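Local coordinates for protein peptidoglycan N-acetylglucosamine deacetylase (Agathobacter rectalis, PDB 5JMU) that probably removes acetyl groups from N-acetylglucosamine units of peptidoglycan through its zinc-dependent NodB-type catalytic domain, the part of a longer membrane-anchored protein present here, at residues M62-A67 and K104-N109; I75-H80 and F93-Q98; T87-F92 and T134-D139; W150-G155 and S173-H178; Q166-V171 and E197-W202. All blocks are in the same frame, centred on the assembly; numbering follows the deposited sequence.

Contact 1: M62-A67 and K104-N109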
# COMPACT_ATOMS: atom_id res chain seq x y z
N MSE A 62 6.49 6.83 -13.37
CA MSE A 62 6.91 6.87 -11.96
C MSE A 62 6.99 5.51 -11.33
O MSE A 62 7.69 5.34 -10.32
CB MSE A 62 6.00 7.75 -11.13
CG MSE A 62 6.11 9.23 -11.41
SE MSE A 62 7.91 9.96 -11.10
CE MSE A 62 8.65 9.74 -12.82
N ILE A 63 6.29 4.53 -11.90
CA ILE A 63 6.39 3.16 -11.38
C ILE A 63 7.83 2.65 -11.61
O ILE A 63 8.43 2.03 -10.72
CB ILE A 63 5.38 2.25 -12.05
CG1 ILE A 63 3.99 2.69 -11.64
CG2 ILE A 63 5.66 0.74 -11.73
CD1 ILE A 63 2.86 1.98 -12.46
N ALA A 64 8.37 2.90 -12.79
CA ALA A 64 9.77 2.57 -13.06
C ALA A 64 10.69 3.28 -12.08
O ALA A 64 11.62 2.70 -11.58
CB ALA A 64 10.17 2.92 -14.52
N GLU A 65 10.43 4.56 -11.82
CA GLU A 65 11.28 5.33 -10.90
C GLU A 65 11.19 4.81 -9.45
O GLU A 65 12.20 4.79 -8.72
CB GLU A 65 10.91 6.82 -10.95
CG GLU A 65 11.97 7.73 -10.33
CD GLU A 65 13.34 7.71 -11.04
OE1 GLU A 65 13.43 7.36 -12.24
OE2 GLU A 65 14.35 8.06 -10.39
N GLU A 66 9.99 4.42 -9.03
CA GLU A 66 9.84 3.87 -7.68
C GLU A 66 10.73 2.64 -7.49
O GLU A 66 11.45 2.50 -6.49
CB GLU A 66 8.37 3.51 -7.40
CG GLU A 66 7.51 4.77 -7.22
CD GLU A 66 6.01 4.50 -7.30
OE1 GLU A 66 5.57 3.34 -7.50
OE2 GLU A 66 5.23 5.50 -7.24
N ALA A 67 10.69 1.75 -8.46
CA ALA A 67 11.49 0.54 -8.36
C ALA A 67 12.98 0.88 -8.46
O ALA A 67 13.80 0.32 -7.71
CB ALA A 67 11.08 -0.49 -9.44
N LYS A 104 5.36 -4.97 -14.73
CA LYS A 104 6.40 -5.72 -15.43
C LYS A 104 7.04 -4.90 -16.54
O LYS A 104 8.28 -4.87 -16.69
CB LYS A 104 5.80 -7.01 -16.00
CG LYS A 104 6.72 -7.73 -16.95
CD LYS A 104 7.88 -8.35 -16.21
CE LYS A 104 8.57 -9.35 -17.16
NZ LYS A 104 9.92 -9.81 -16.73
N ALA A 105 6.18 -4.26 -17.36
CA ALA A 105 6.64 -3.37 -18.45
C ALA A 105 7.59 -2.30 -17.91
O ALA A 105 8.67 -2.03 -18.46
CB ALA A 105 5.42 -2.70 -19.12
N GLN A 106 7.19 -1.69 -16.80
CA GLN A 106 7.92 -0.55 -16.25
C GLN A 106 9.19 -0.93 -15.48
O GLN A 106 10.19 -0.25 -15.58
CB GLN A 106 6.99 0.25 -15.31
CG GLN A 106 5.90 1.08 -16.04
CD GLN A 106 6.46 2.30 -16.79
OE1 GLN A 106 7.57 2.77 -16.52
NE2 GLN A 106 5.69 2.80 -17.77
N THR A 107 9.13 -2.04 -14.73
CA THR A 107 10.19 -2.38 -13.78
C THR A 107 10.99 -3.59 -14.18
O THR A 107 12.07 -3.83 -13.64
CB THR A 107 9.66 -2.67 -12.37
OG1 THR A 107 8.96 -3.93 -12.33
CG2 THR A 107 8.73 -1.55 -11.91
N GLY A 108 10.45 -4.40 -15.09
CA GLY A 108 11.12 -5.64 -15.46
C GLY A 108 10.71 -6.83 -14.62
O GLY A 108 11.05 -7.97 -14.96
N ASN A 109 9.97 -6.59 -13.55
CA ASN A 109 9.59 -7.66 -12.63
C ASN A 109 8.09 -7.70 -12.38
O ASN A 109 7.43 -6.69 -12.42
CB ASN A 109 10.28 -7.46 -11.28
CG ASN A 109 11.78 -7.47 -11.39
OD1 ASN A 109 12.36 -8.43 -11.87
ND2 ASN A 109 12.41 -6.40 -10.95
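Helix 61-68 lies against the last turn of helix 89-107, and the backbones come so near at Ala64 and Gln106 that their CA atoms are 4.8 Å apart. The small side chain of Ala64 permits this approach. Ala64 CB sits 3.3 Å from Gln106 OE1 and touches the backbone O of Gln106 as well, so the methyl lies in van der Waals contact with two oxygens of one residue. Gln106 lays its CB and CG across Ile63 at about a right angle; its chain then bends at chi2 (-71°), which brings the amide back over Ala64. Thr107 presents its methyl to the other helix: CG2 stands 3.6 Å from Ala67 CB and 3.8 Å from Ile63 CG2, wedged between residues one turn apart. With chi1 at 71°, the hydroxyl of Thr107 faces its own chain instead. There OG1 accepts from Asn109 N at 3.1 Å, an ST turn, and bonds to Ile103 O. Gly108, with positive phi, ends the helix. Ile63 and Ala67 also pack on Val73 of strand 72-77. No hydrogen bond joins the two segments, and methyl and methylene groups make the seam near the surface; Gln106 NE2, however, reaches across to Gln60, just before 62-67, so this amide bond adds a polar tie beside an apolar seam held by close fit.

Contact 2: I75-H80 and F93-Q98. With ZN (zinc ion), chain C.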
# COMPACT_ATOMS: atom_id res chain seq x y z
N ILE A 75 0.72 -4.15 -6.19
CA ILE A 75 -0.52 -3.89 -6.92
C ILE A 75 -1.62 -3.34 -6.05
O ILE A 75 -1.81 -3.87 -4.97
CB ILE A 75 -1.02 -5.20 -7.55
CG1 ILE A 75 -0.01 -5.66 -8.61
CG2 ILE A 75 -2.41 -4.97 -8.22
CD1 ILE A 75 -0.29 -7.08 -9.21
N HIS A 76 -2.33 -2.29 -6.50
CA HIS A 76 -3.59 -1.88 -5.86
C HIS A 76 -4.73 -2.27 -6.81
O HIS A 76 -5.51 -3.19 -6.53
CB HIS A 76 -3.55 -0.38 -5.54
CG HIS A 76 -4.62 0.11 -4.59
ND1 HIS A 76 -5.11 -0.64 -3.54
CD2 HIS A 76 -5.24 1.31 -4.54
CE1 HIS A 76 -6.02 0.10 -2.89
NE2 HIS A 76 -6.13 1.28 -3.49
N SER A 77 -4.75 -1.64 -7.98
CA SER A 77 -5.75 -1.98 -8.99
C SER A 77 -5.50 -1.17 -10.26
O SER A 77 -5.12 -0.02 -10.17
CB SER A 77 -7.17 -1.67 -8.46
OG SER A 77 -8.11 -1.73 -9.53
N ALA A 78 -5.68 -1.77 -11.43
CA ALA A 78 -5.48 -0.96 -12.63
C ALA A 78 -6.54 0.13 -12.72
O ALA A 78 -6.21 1.30 -12.92
CB ALA A 78 -5.48 -1.86 -13.92
N SER A 79 -7.82 -0.26 -12.63
CA SER A 79 -8.89 0.70 -12.79
C SER A 79 -9.31 1.42 -11.52
O SER A 79 -9.86 2.53 -11.62
CB SER A 79 -10.14 0.02 -13.36
OG SER A 79 -10.69 -0.87 -12.39
N HIS A 80 -9.09 0.76 -10.38
CA HIS A 80 -9.57 1.23 -9.09
C HIS A 80 -11.06 1.56 -9.15
O HIS A 80 -11.53 2.52 -8.53
CB HIS A 80 -8.76 2.45 -8.62
CG HIS A 80 -8.80 2.68 -7.14
ND1 HIS A 80 -9.76 3.45 -6.52
CD2 HIS A 80 -7.95 2.28 -6.16
CE1 HIS A 80 -9.53 3.50 -5.22
NE2 HIS A 80 -8.43 2.80 -4.97
N PHE A 93 -9.38 -10.52 -11.11
CA PHE A 93 -8.04 -10.95 -11.54
C PHE A 93 -7.72 -10.40 -12.92
O PHE A 93 -6.54 -10.14 -13.18
CB PHE A 93 -7.89 -12.48 -11.49
CG PHE A 93 -7.67 -12.97 -10.09
CD1 PHE A 93 -6.51 -12.62 -9.42
CD2 PHE A 93 -8.67 -13.67 -9.41
CE1 PHE A 93 -6.30 -13.03 -8.08
CE2 PHE A 93 -8.47 -14.09 -8.09
CZ PHE A 93 -7.30 -13.77 -7.43
N ASP A 94 -8.71 -10.17 -13.79
CA ASP A 94 -8.38 -9.48 -15.03
C ASP A 94 -7.77 -8.11 -14.74
O ASP A 94 -6.74 -7.73 -15.33
CB ASP A 94 -9.62 -9.31 -15.92
CG ASP A 94 -10.03 -10.60 -16.65
OD1 ASP A 94 -9.29 -11.59 -16.68
OD2 ASP A 94 -11.14 -10.59 -17.21
N ASP A 95 -8.37 -7.38 -13.82
CA ASP A 95 -7.80 -6.09 -13.43
C ASP A 95 -6.45 -6.21 -12.73
O ASP A 95 -5.53 -5.43 -13.03
CB ASP A 95 -8.82 -5.36 -12.55
CG ASP A 95 -8.31 -4.00 -12.09
OD1 ASP A 95 -8.57 -3.01 -12.82
OD2 ASP A 95 -7.72 -3.95 -10.99
N LEU A 96 -6.30 -7.17 -11.83
CA LEU A 96 -5.04 -7.34 -11.10
C LEU A 96 -3.92 -7.65 -12.11
O LEU A 96 -2.82 -7.06 -12.04
CB LEU A 96 -5.19 -8.46 -10.05
CG LEU A 96 -3.93 -8.81 -9.26
CD1 LEU A 96 -4.37 -9.37 -7.92
CD2 LEU A 96 -3.07 -9.88 -9.93
N GLU A 97 -4.23 -8.53 -13.06
CA GLU A 97 -3.23 -8.90 -14.08
C GLU A 97 -2.86 -7.75 -14.99
O GLU A 97 -1.70 -7.63 -15.41
CB GLU A 97 -3.74 -10.10 -14.89
CG GLU A 97 -3.77 -11.38 -14.06
CD GLU A 97 -4.39 -12.53 -14.86
OE1 GLU A 97 -4.67 -12.34 -16.08
OE2 GLU A 97 -4.62 -13.61 -14.25
N GLN A 98 -3.84 -6.91 -15.34
CA GLN A 98 -3.50 -5.71 -16.13
C GLN A 98 -2.50 -4.83 -15.37
O GLN A 98 -1.52 -4.30 -15.95
CB GLN A 98 -4.78 -4.94 -16.44
CG GLN A 98 -5.56 -5.62 -17.57
CD GLN A 98 -7.00 -5.16 -17.63
OE1 GLN A 98 -7.92 -5.94 -17.92
NE2 GLN A 98 -7.22 -3.88 -17.35
ZN ZN C . -7.33 2.96 -3.11
O HOH W 1 -6.51 3.21 -1.24
O HOH W 2 -8.48 4.65 -2.58
O HOH W 3 -8.86 1.77 -2.13
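Both carboxylate oxygens of Asp95 are gripped twice, by Ser77, Ala78 and Ser79. OD2 accepts from Ser77 OG at 2.7 Å, on the syn side but tilted from the carboxylate plane, and from Ala78 N at 3.0 Å, the two donors lying on opposite faces. OD1 takes Ser79 N at 2.9 Å on its syn lone pair, in a fairly straight bond (158°), and Ser79 OG from above the plane. CG anti to the backbone N (chi1 -180°) places the carboxylate among these donors. Ser77 OG in turn accepts from His80 N at 2.8 Å, and His76 and His80 bind the zinc ion through NE2, with Asp28 completing the protein ligands. Beside the polar cluster, Ile75 CD1 meets Leu96 CD2 at 4.0 Å. Replacing Asp95 by an alanine removes the carboxylate and is likely to leave two backbone N-H groups and two serine hydroxyls without this acceptor. Four donors thus probably balance a buried negative charge, consistent with Asp95 steadying, through Ser77, the backbone that carries His80.

Contact 3: T87-F92 and T134-D139. With MG (magnesium ion), chain D.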
# COMPACT_ATOMS: atom_id res chain seq x y z
N THR A 87 -17.17 -7.34 -9.25
CA THR A 87 -18.38 -8.01 -9.74
C THR A 87 -18.17 -9.55 -9.84
O THR A 87 -19.13 -10.31 -9.84
CB THR A 87 -18.79 -7.48 -11.10
OG1 THR A 87 -17.68 -7.57 -12.01
CG2 THR A 87 -19.22 -6.03 -10.98
N SER A 88 -16.92 -10.02 -9.97
CA SER A 88 -16.68 -11.46 -10.04
C SER A 88 -15.20 -11.69 -9.74
O SER A 88 -14.41 -10.78 -9.90
CB SER A 88 -17.03 -12.04 -11.41
OG SER A 88 -16.16 -11.54 -12.39
N GLU A 89 -14.84 -12.91 -9.32
CA GLU A 89 -13.42 -13.26 -9.19
C GLU A 89 -12.67 -13.02 -10.52
O GLU A 89 -11.54 -12.54 -10.51
CB GLU A 89 -13.29 -14.75 -8.81
CG GLU A 89 -13.77 -15.05 -7.40
CD GLU A 89 -14.10 -16.54 -7.18
OE1 GLU A 89 -13.35 -17.51 -7.67
OE2 GLU A 89 -15.12 -16.67 -6.45
N GLN A 90 -13.30 -13.38 -11.63
CA GLN A 90 -12.67 -13.24 -12.92
C GLN A 90 -12.36 -11.77 -13.25
O GLN A 90 -11.27 -11.45 -13.74
CB GLN A 90 -13.57 -13.90 -13.98
CG GLN A 90 -13.64 -15.46 -13.85
CD GLN A 90 -14.59 -15.98 -12.72
OE1 GLN A 90 -15.42 -15.22 -12.13
NE2 GLN A 90 -14.48 -17.29 -12.43
N ALA A 91 -13.32 -10.88 -12.97
CA ALA A 91 -13.09 -9.45 -13.21
C ALA A 91 -11.99 -8.90 -12.31
O ALA A 91 -11.17 -8.09 -12.74
CB ALA A 91 -14.41 -8.69 -12.96
N PHE A 92 -11.94 -9.35 -11.06
CA PHE A 92 -10.90 -8.89 -10.15
C PHE A 92 -9.54 -9.26 -10.69
O PHE A 92 -8.65 -8.40 -10.73
CB PHE A 92 -11.09 -9.50 -8.76
CG PHE A 92 -10.02 -9.08 -7.81
CD1 PHE A 92 -10.11 -7.85 -7.21
CD2 PHE A 92 -8.91 -9.90 -7.60
CE1 PHE A 92 -9.10 -7.40 -6.36
CE2 PHE A 92 -7.87 -9.47 -6.75
CZ PHE A 92 -7.99 -8.25 -6.13
N THR A 134 -14.06 -13.27 0.74
CA THR A 134 -13.67 -14.57 1.30
C THR A 134 -13.04 -15.44 0.21
O THR A 134 -12.05 -16.16 0.46
CB THR A 134 -14.90 -15.27 1.91
OG1 THR A 134 -15.25 -14.60 3.14
CG2 THR A 134 -14.62 -16.77 2.18
N GLN A 135 -13.61 -15.40 -0.99
CA GLN A 135 -12.97 -16.15 -2.08
C GLN A 135 -11.63 -15.53 -2.47
O GLN A 135 -10.65 -16.25 -2.64
CB GLN A 135 -13.86 -16.20 -3.33
CG GLN A 135 -15.21 -16.94 -3.09
CD GLN A 135 -15.04 -18.35 -2.51
OE1 GLN A 135 -14.16 -19.11 -2.97
NE2 GLN A 135 -15.85 -18.71 -1.52
N LEU A 136 -11.59 -14.22 -2.65
CA LEU A 136 -10.35 -13.63 -3.14
C LEU A 136 -9.13 -13.74 -2.21
O LEU A 136 -8.00 -13.87 -2.71
CB LEU A 136 -10.55 -12.13 -3.47
CG LEU A 136 -11.46 -11.87 -4.68
CD1 LEU A 136 -11.67 -10.33 -4.83
CD2 LEU A 136 -10.84 -12.50 -5.98
N VAL A 137 -9.30 -13.71 -0.88
CA VAL A 137 -8.10 -13.85 -0.03
C VAL A 137 -7.56 -15.26 -0.25
O VAL A 137 -6.34 -15.45 -0.24
CB VAL A 137 -8.35 -13.55 1.46
CG1 VAL A 137 -8.70 -12.06 1.62
CG2 VAL A 137 -9.42 -14.47 2.09
N ASN A 138 -8.44 -16.21 -0.50
CA ASN A 138 -7.95 -17.55 -0.79
C ASN A 138 -7.35 -17.65 -2.21
O ASN A 138 -6.28 -18.26 -2.39
CB ASN A 138 -9.08 -18.55 -0.53
CG ASN A 138 -9.35 -18.74 0.99
OD1 ASN A 138 -8.55 -19.39 1.66
ND2 ASN A 138 -10.46 -18.16 1.53
N ASP A 139 -7.98 -17.02 -3.19
CA ASP A 139 -7.47 -17.09 -4.57
C ASP A 139 -6.12 -16.37 -4.71
O ASP A 139 -5.24 -16.85 -5.44
CB ASP A 139 -8.48 -16.51 -5.55
CG ASP A 139 -9.76 -17.34 -5.62
OD1 ASP A 139 -9.66 -18.57 -5.58
OD2 ASP A 139 -10.85 -16.75 -5.65
MG MG D . -13.32 -19.66 -7.01
O HOH W 4 -15.25 -19.24 -6.28
O HOH W 5 -12.57 -19.00 -5.17
O HOH W 6 -11.35 -19.82 -7.65
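Leu136 lays its two methyls against the Phe92 ring. CD1 sits over one face, a CH-pi contact 3.8 Å from the ring centroid and 18° off the normal, while CD2 approaches Phe92 CD2 at 3.6 Å. Phe92 holds CG anti to its backbone N (chi1 178°), which carries the ring toward helix 132-142; Phe116 also meets this ring. At the outer end of the contact, Glu89 extends beyond CG alongside Leu136, running the opposite way, and its OE1 binds the magnesium ion at 2.2 Å. The other oxygen, OE2, accepts a hydrogen bond from water 4 at 2.6 Å and rests on the CB and CG of Gln135, whose chain folds back at chi2 (-54°). Asp139 crosses Glu89 at about a right angle. Their carboxylates come close, with OE1 of Glu89 3.3 Å from OD2 of Asp139, an approach the metal probably makes tolerable. Asp139 meets magnesium through water: OD1 accepts from water 6 at 3.0 Å. Ser88 OG caps the helix start by accepting from Ala91 N. The arrangement is a helix-helix contact with an apolar inner half and, at its rim, a surface magnesium site in which Glu89 binds directly and three waters take further positions.

Contact 4: W150-G155 and S173-H178. With ACT (acetate ion), chain B.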
# COMPACT_ATOMS: atom_id res chain seq x y z
N TRP A 150 -3.42 -2.55 6.79
CA TRP A 150 -2.64 -1.55 7.52
C TRP A 150 -3.08 -1.54 8.98
O TRP A 150 -4.14 -2.06 9.30
CB TRP A 150 -2.82 -0.14 6.90
CG TRP A 150 -4.27 0.30 6.91
CD1 TRP A 150 -4.90 1.11 7.86
CD2 TRP A 150 -5.29 -0.02 5.94
NE1 TRP A 150 -6.23 1.26 7.53
CE2 TRP A 150 -6.49 0.58 6.36
CE3 TRP A 150 -5.29 -0.77 4.74
CZ2 TRP A 150 -7.69 0.48 5.62
CZ3 TRP A 150 -6.48 -0.89 4.02
CH2 TRP A 150 -7.66 -0.27 4.46
N ASN A 151 -2.25 -0.98 9.87
CA ASN A 151 -2.69 -0.82 11.25
C ASN A 151 -2.44 0.60 11.78
O ASN A 151 -2.61 0.82 12.97
CB ASN A 151 -2.01 -1.85 12.19
CG ASN A 151 -0.51 -1.72 12.20
OD1 ASN A 151 0.05 -0.81 11.61
ND2 ASN A 151 0.16 -2.64 12.91
N VAL A 152 -2.06 1.54 10.92
CA VAL A 152 -2.03 2.97 11.29
C VAL A 152 -2.75 3.76 10.23
O VAL A 152 -2.34 3.73 9.07
CB VAL A 152 -0.57 3.49 11.45
CG1 VAL A 152 -0.53 5.03 11.67
CG2 VAL A 152 0.08 2.77 12.59
N SER A 153 -3.83 4.44 10.61
CA SER A 153 -4.51 5.34 9.69
C SER A 153 -3.94 6.73 9.73
O SER A 153 -3.64 7.26 10.79
CB SER A 153 -5.97 5.41 10.02
OG SER A 153 -6.47 4.10 9.74
N SER A 154 -3.75 7.30 8.54
CA SER A 154 -3.28 8.69 8.48
C SER A 154 -4.44 9.68 8.48
O SER A 154 -4.22 10.87 8.64
CB SER A 154 -2.46 8.92 7.21
OG SER A 154 -3.32 8.74 6.10
N GLY A 155 -5.66 9.19 8.30
CA GLY A 155 -6.82 10.03 8.17
C GLY A 155 -6.92 10.73 6.83
O GLY A 155 -7.78 11.60 6.68
N SER A 173 0.87 9.47 16.29
CA SER A 173 0.14 8.85 17.39
C SER A 173 -0.24 7.39 17.08
O SER A 173 -0.13 6.53 17.98
CB SER A 173 -1.10 9.67 17.75
OG SER A 173 -1.97 9.76 16.67
N GLY A 174 -0.65 7.07 15.85
CA GLY A 174 -0.96 5.67 15.56
C GLY A 174 0.21 4.68 15.63
O GLY A 174 0.05 3.53 16.06
N VAL A 175 1.40 5.12 15.21
CA VAL A 175 2.59 4.27 15.24
C VAL A 175 2.93 3.84 16.65
O VAL A 175 3.46 2.75 16.87
CB VAL A 175 3.77 5.02 14.57
CG1 VAL A 175 5.11 4.55 15.06
CG2 VAL A 175 3.65 4.91 13.02
N GLN A 176 2.65 4.71 17.62
CA GLN A 176 3.05 4.40 18.99
C GLN A 176 2.21 3.29 19.60
O GLN A 176 2.55 2.79 20.69
CB GLN A 176 2.95 5.66 19.85
CG GLN A 176 4.04 6.68 19.46
CD GLN A 176 3.90 7.95 20.23
OE1 GLN A 176 4.15 7.97 21.44
NE2 GLN A 176 3.45 9.00 19.57
N SER A 177 1.15 2.90 18.92
CA SER A 177 0.34 1.78 19.38
C SER A 177 0.91 0.43 19.01
O SER A 177 0.40 -0.57 19.50
CB SER A 177 -1.06 1.86 18.78
OG SER A 177 -1.65 3.08 19.19
N HIS A 178 1.93 0.39 18.14
CA HIS A 178 2.36 -0.87 17.54
C HIS A 178 3.85 -0.98 17.51
O HIS A 178 4.54 -0.03 17.16
CB HIS A 178 1.86 -0.99 16.07
CG HIS A 178 0.36 -0.92 15.96
ND1 HIS A 178 -0.48 -1.91 16.44
CD2 HIS A 178 -0.44 0.02 15.41
CE1 HIS A 178 -1.74 -1.55 16.22
NE2 HIS A 178 -1.74 -0.39 15.59
C ACT B . -0.39 -5.06 17.81
O ACT B . -1.11 -5.04 18.82
OXT ACT B . 0.58 -4.25 17.76
CH3 ACT B . -0.67 -6.01 16.68
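Strand 152-153, helix 164-175 and strand 180-186 form a beta-alpha-beta unit, and this contact joins its first strand to the end of its helix and the turn beyond. Val152 and Gly174 lie nearest, 5.2 Å between CA atoms. Val152 CG2 rests 3.6 Å from Gly174 O, with CG1 over Gly174 CA. A side chain at Gly174 would point at the strand, where a CB would collide with Val152 CG1, so the glycine lets the helix come this close. Beyond it, a type I turn from Val175 to His178 brings the imidazole back over Asn151. Amide and ring are stacked, their planes only 7° apart, with ND2 3.5 Å above the ring centre, and Asn151 CB adds a CH-pi contact to the same face. Chi1 of 61° sets the Asn151 amide in this place, and both its ends are tied to strand 180-186, OD1 to Val182 N and ND2 to Val180 O. At the ring's edge, His178 ND1 gives a nearly straight bond (173°) at 2.9 Å to OXT of an acetate ion, probably from the crystallisation liquor. A serine in place of His178 would probably uncover one face of the Asn151 amide, which would lose the ring stacked on it. The arrangement is part of a beta-alpha-beta crossover between parallel strands, as in the beta/alpha fold of NodB domains.

Contact 5: Q166-V171 and E197-W202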
# COMPACT_ATOMS: atom_id res chain seq x y z
N GLN A 166 -2.43 17.65 10.67
CA GLN A 166 -3.25 16.60 11.25
C GLN A 166 -2.78 15.21 10.79
O GLN A 166 -2.82 14.24 11.58
CB GLN A 166 -4.71 16.86 10.91
CG GLN A 166 -5.30 18.11 11.60
CD GLN A 166 -6.75 18.42 11.19
OE1 GLN A 166 -7.03 18.77 10.04
NE2 GLN A 166 -7.68 18.27 12.13
N VAL A 167 -2.33 15.10 9.53
CA VAL A 167 -1.81 13.82 9.04
C VAL A 167 -0.57 13.46 9.85
O VAL A 167 -0.40 12.31 10.28
CB VAL A 167 -1.48 13.85 7.51
CG1 VAL A 167 -0.75 12.56 7.07
CG2 VAL A 167 -2.73 14.05 6.65
N VAL A 168 0.31 14.44 10.06
CA VAL A 168 1.51 14.18 10.84
C VAL A 168 1.12 13.61 12.22
O VAL A 168 1.65 12.57 12.66
CB VAL A 168 2.38 15.45 10.99
CG1 VAL A 168 3.55 15.16 11.95
CG2 VAL A 168 2.91 15.88 9.60
N GLN A 169 0.21 14.28 12.91
CA GLN A 169 -0.17 13.88 14.26
C GLN A 169 -0.87 12.52 14.25
O GLN A 169 -0.67 11.72 15.15
CB GLN A 169 -1.09 14.92 14.91
CG GLN A 169 -0.35 16.22 15.19
CD GLN A 169 0.94 15.97 15.96
OE1 GLN A 169 0.94 15.24 16.96
NE2 GLN A 169 2.04 16.57 15.50
N ASN A 170 -1.66 12.24 13.21
CA ASN A 170 -2.37 10.96 13.15
C ASN A 170 -1.40 9.80 13.00
O ASN A 170 -1.53 8.77 13.67
CB ASN A 170 -3.34 10.92 11.97
CG ASN A 170 -4.58 11.75 12.21
OD1 ASN A 170 -4.92 12.06 13.35
ND2 ASN A 170 -5.27 12.12 11.13
N VAL A 171 -0.39 9.98 12.15
CA VAL A 171 0.55 8.88 11.91
C VAL A 171 1.45 8.68 13.14
O VAL A 171 1.65 7.55 13.61
CB VAL A 171 1.38 9.14 10.66
CG1 VAL A 171 2.51 8.07 10.50
CG2 VAL A 171 0.46 9.10 9.45
N GLU A 197 7.79 14.18 5.36
CA GLU A 197 9.05 14.63 5.94
C GLU A 197 9.06 14.71 7.48
O GLU A 197 9.98 14.19 8.16
CB GLU A 197 9.46 16.00 5.33
CG GLU A 197 10.76 16.52 5.92
CD GLU A 197 11.39 17.64 5.09
OE1 GLU A 197 10.66 18.49 4.54
OE2 GLU A 197 12.63 17.68 5.01
N GLN A 198 8.04 15.34 8.06
CA GLN A 198 7.95 15.43 9.51
C GLN A 198 7.73 14.06 10.15
O GLN A 198 8.27 13.82 11.24
CB GLN A 198 6.83 16.35 9.91
CG GLN A 198 7.17 17.81 9.78
CD GLN A 198 5.89 18.62 9.90
OE1 GLN A 198 5.47 18.99 11.00
NE2 GLN A 198 5.22 18.85 8.78
N ILE A 199 6.98 13.18 9.48
CA ILE A 199 6.78 11.83 10.00
C ILE A 199 8.12 11.09 10.09
O ILE A 199 8.43 10.46 11.11
CB ILE A 199 5.77 11.05 9.10
CG1 ILE A 199 4.34 11.61 9.33
CG2 ILE A 199 5.78 9.55 9.40
CD1 ILE A 199 3.34 11.22 8.17
N ILE A 200 8.93 11.18 9.04
CA ILE A 200 10.25 10.55 9.05
C ILE A 200 11.18 11.20 10.12
O ILE A 200 11.88 10.47 10.86
CB ILE A 200 10.91 10.60 7.68
CG1 ILE A 200 10.15 9.68 6.70
CG2 ILE A 200 12.38 10.12 7.80
CD1 ILE A 200 10.55 9.90 5.24
N GLN A 201 11.19 12.52 10.18
CA GLN A 201 12.01 13.18 11.19
C GLN A 201 11.64 12.68 12.59
O GLN A 201 12.53 12.34 13.39
CB GLN A 201 11.82 14.70 11.14
CG GLN A 201 12.48 15.30 9.89
CD GLN A 201 12.17 16.78 9.69
OE1 GLN A 201 11.10 17.26 10.03
NE2 GLN A 201 13.11 17.50 9.13
N TRP A 202 10.35 12.63 12.88
CA TRP A 202 9.93 12.18 14.20
C TRP A 202 10.32 10.71 14.44
O TRP A 202 10.87 10.36 15.49
CB TRP A 202 8.41 12.35 14.38
CG TRP A 202 7.98 11.89 15.73
CD1 TRP A 202 7.94 12.62 16.89
CD2 TRP A 202 7.57 10.57 16.07
NE1 TRP A 202 7.53 11.83 17.93
CE2 TRP A 202 7.27 10.57 17.45
CE3 TRP A 202 7.38 9.39 15.34
CZ2 TRP A 202 6.83 9.41 18.12
CZ3 TRP A 202 6.95 8.26 16.00
CH2 TRP A 202 6.66 8.28 17.35
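Segments 166-171 and 197-202 are helical and run roughly parallel, their axes 9.4 Å apart at closest approach and crossing at -34°, with Val168 and Ile199 nearest. Ile199 is the side chain at the centre of the contact. Its CG1, anti to the carbonyl carbon (chi1 -72°), carries CD1 against Val171, 3.8 Å from Val171 CB, while CG2 touches Val171 CG1, also at 3.8 Å, so that the two side chains cross at about a right angle. On the Val168 side, Ile199 CG1 lies 4.1 Å from Val168 CA, against the backbone itself; Val167 CG1 makes a looser contact with CD1. Val168 sends both methyls toward Gln198, each 4.0 Å from its CB. No hydrogen bond crosses the interface, which is held mainly by branched aliphatic groups. Its inner side rests on strand 180-186, where Val171 packs on Val183 and Ile199 on Gln185. Glu197, on the far side of its helix, bridges to Lys43. Two neighbouring, roughly parallel helices covering the same strand are the outer layer expected of a beta/alpha barrel-like fold, as in the NodB family.

Helix 89-107 serves three contacts in turn: its start in contact 3, the following turns in contact 2 and its end in contact 1. Contacts 2 and 3 touch through Phe93, whose ring packs on Leu136 and Asp139. Helix 164-175 similarly joins contacts 4 and 5, where Ser154 O probably bonds to Asn170 ND2. Contacts 2 and 5 are buried, yet differ in kind: one centres on a hydrogen-bonded carboxylate behind the zinc site, the other is mainly aliphatic. Contact 1 lies at the surface and lacks cross-bonds between its segments; contacts 3 and 4 are partly buried, with magnesium or acetate at their outer edges. Contacts 2 and 4 reach the same sheet from opposite sides of the chain's centre.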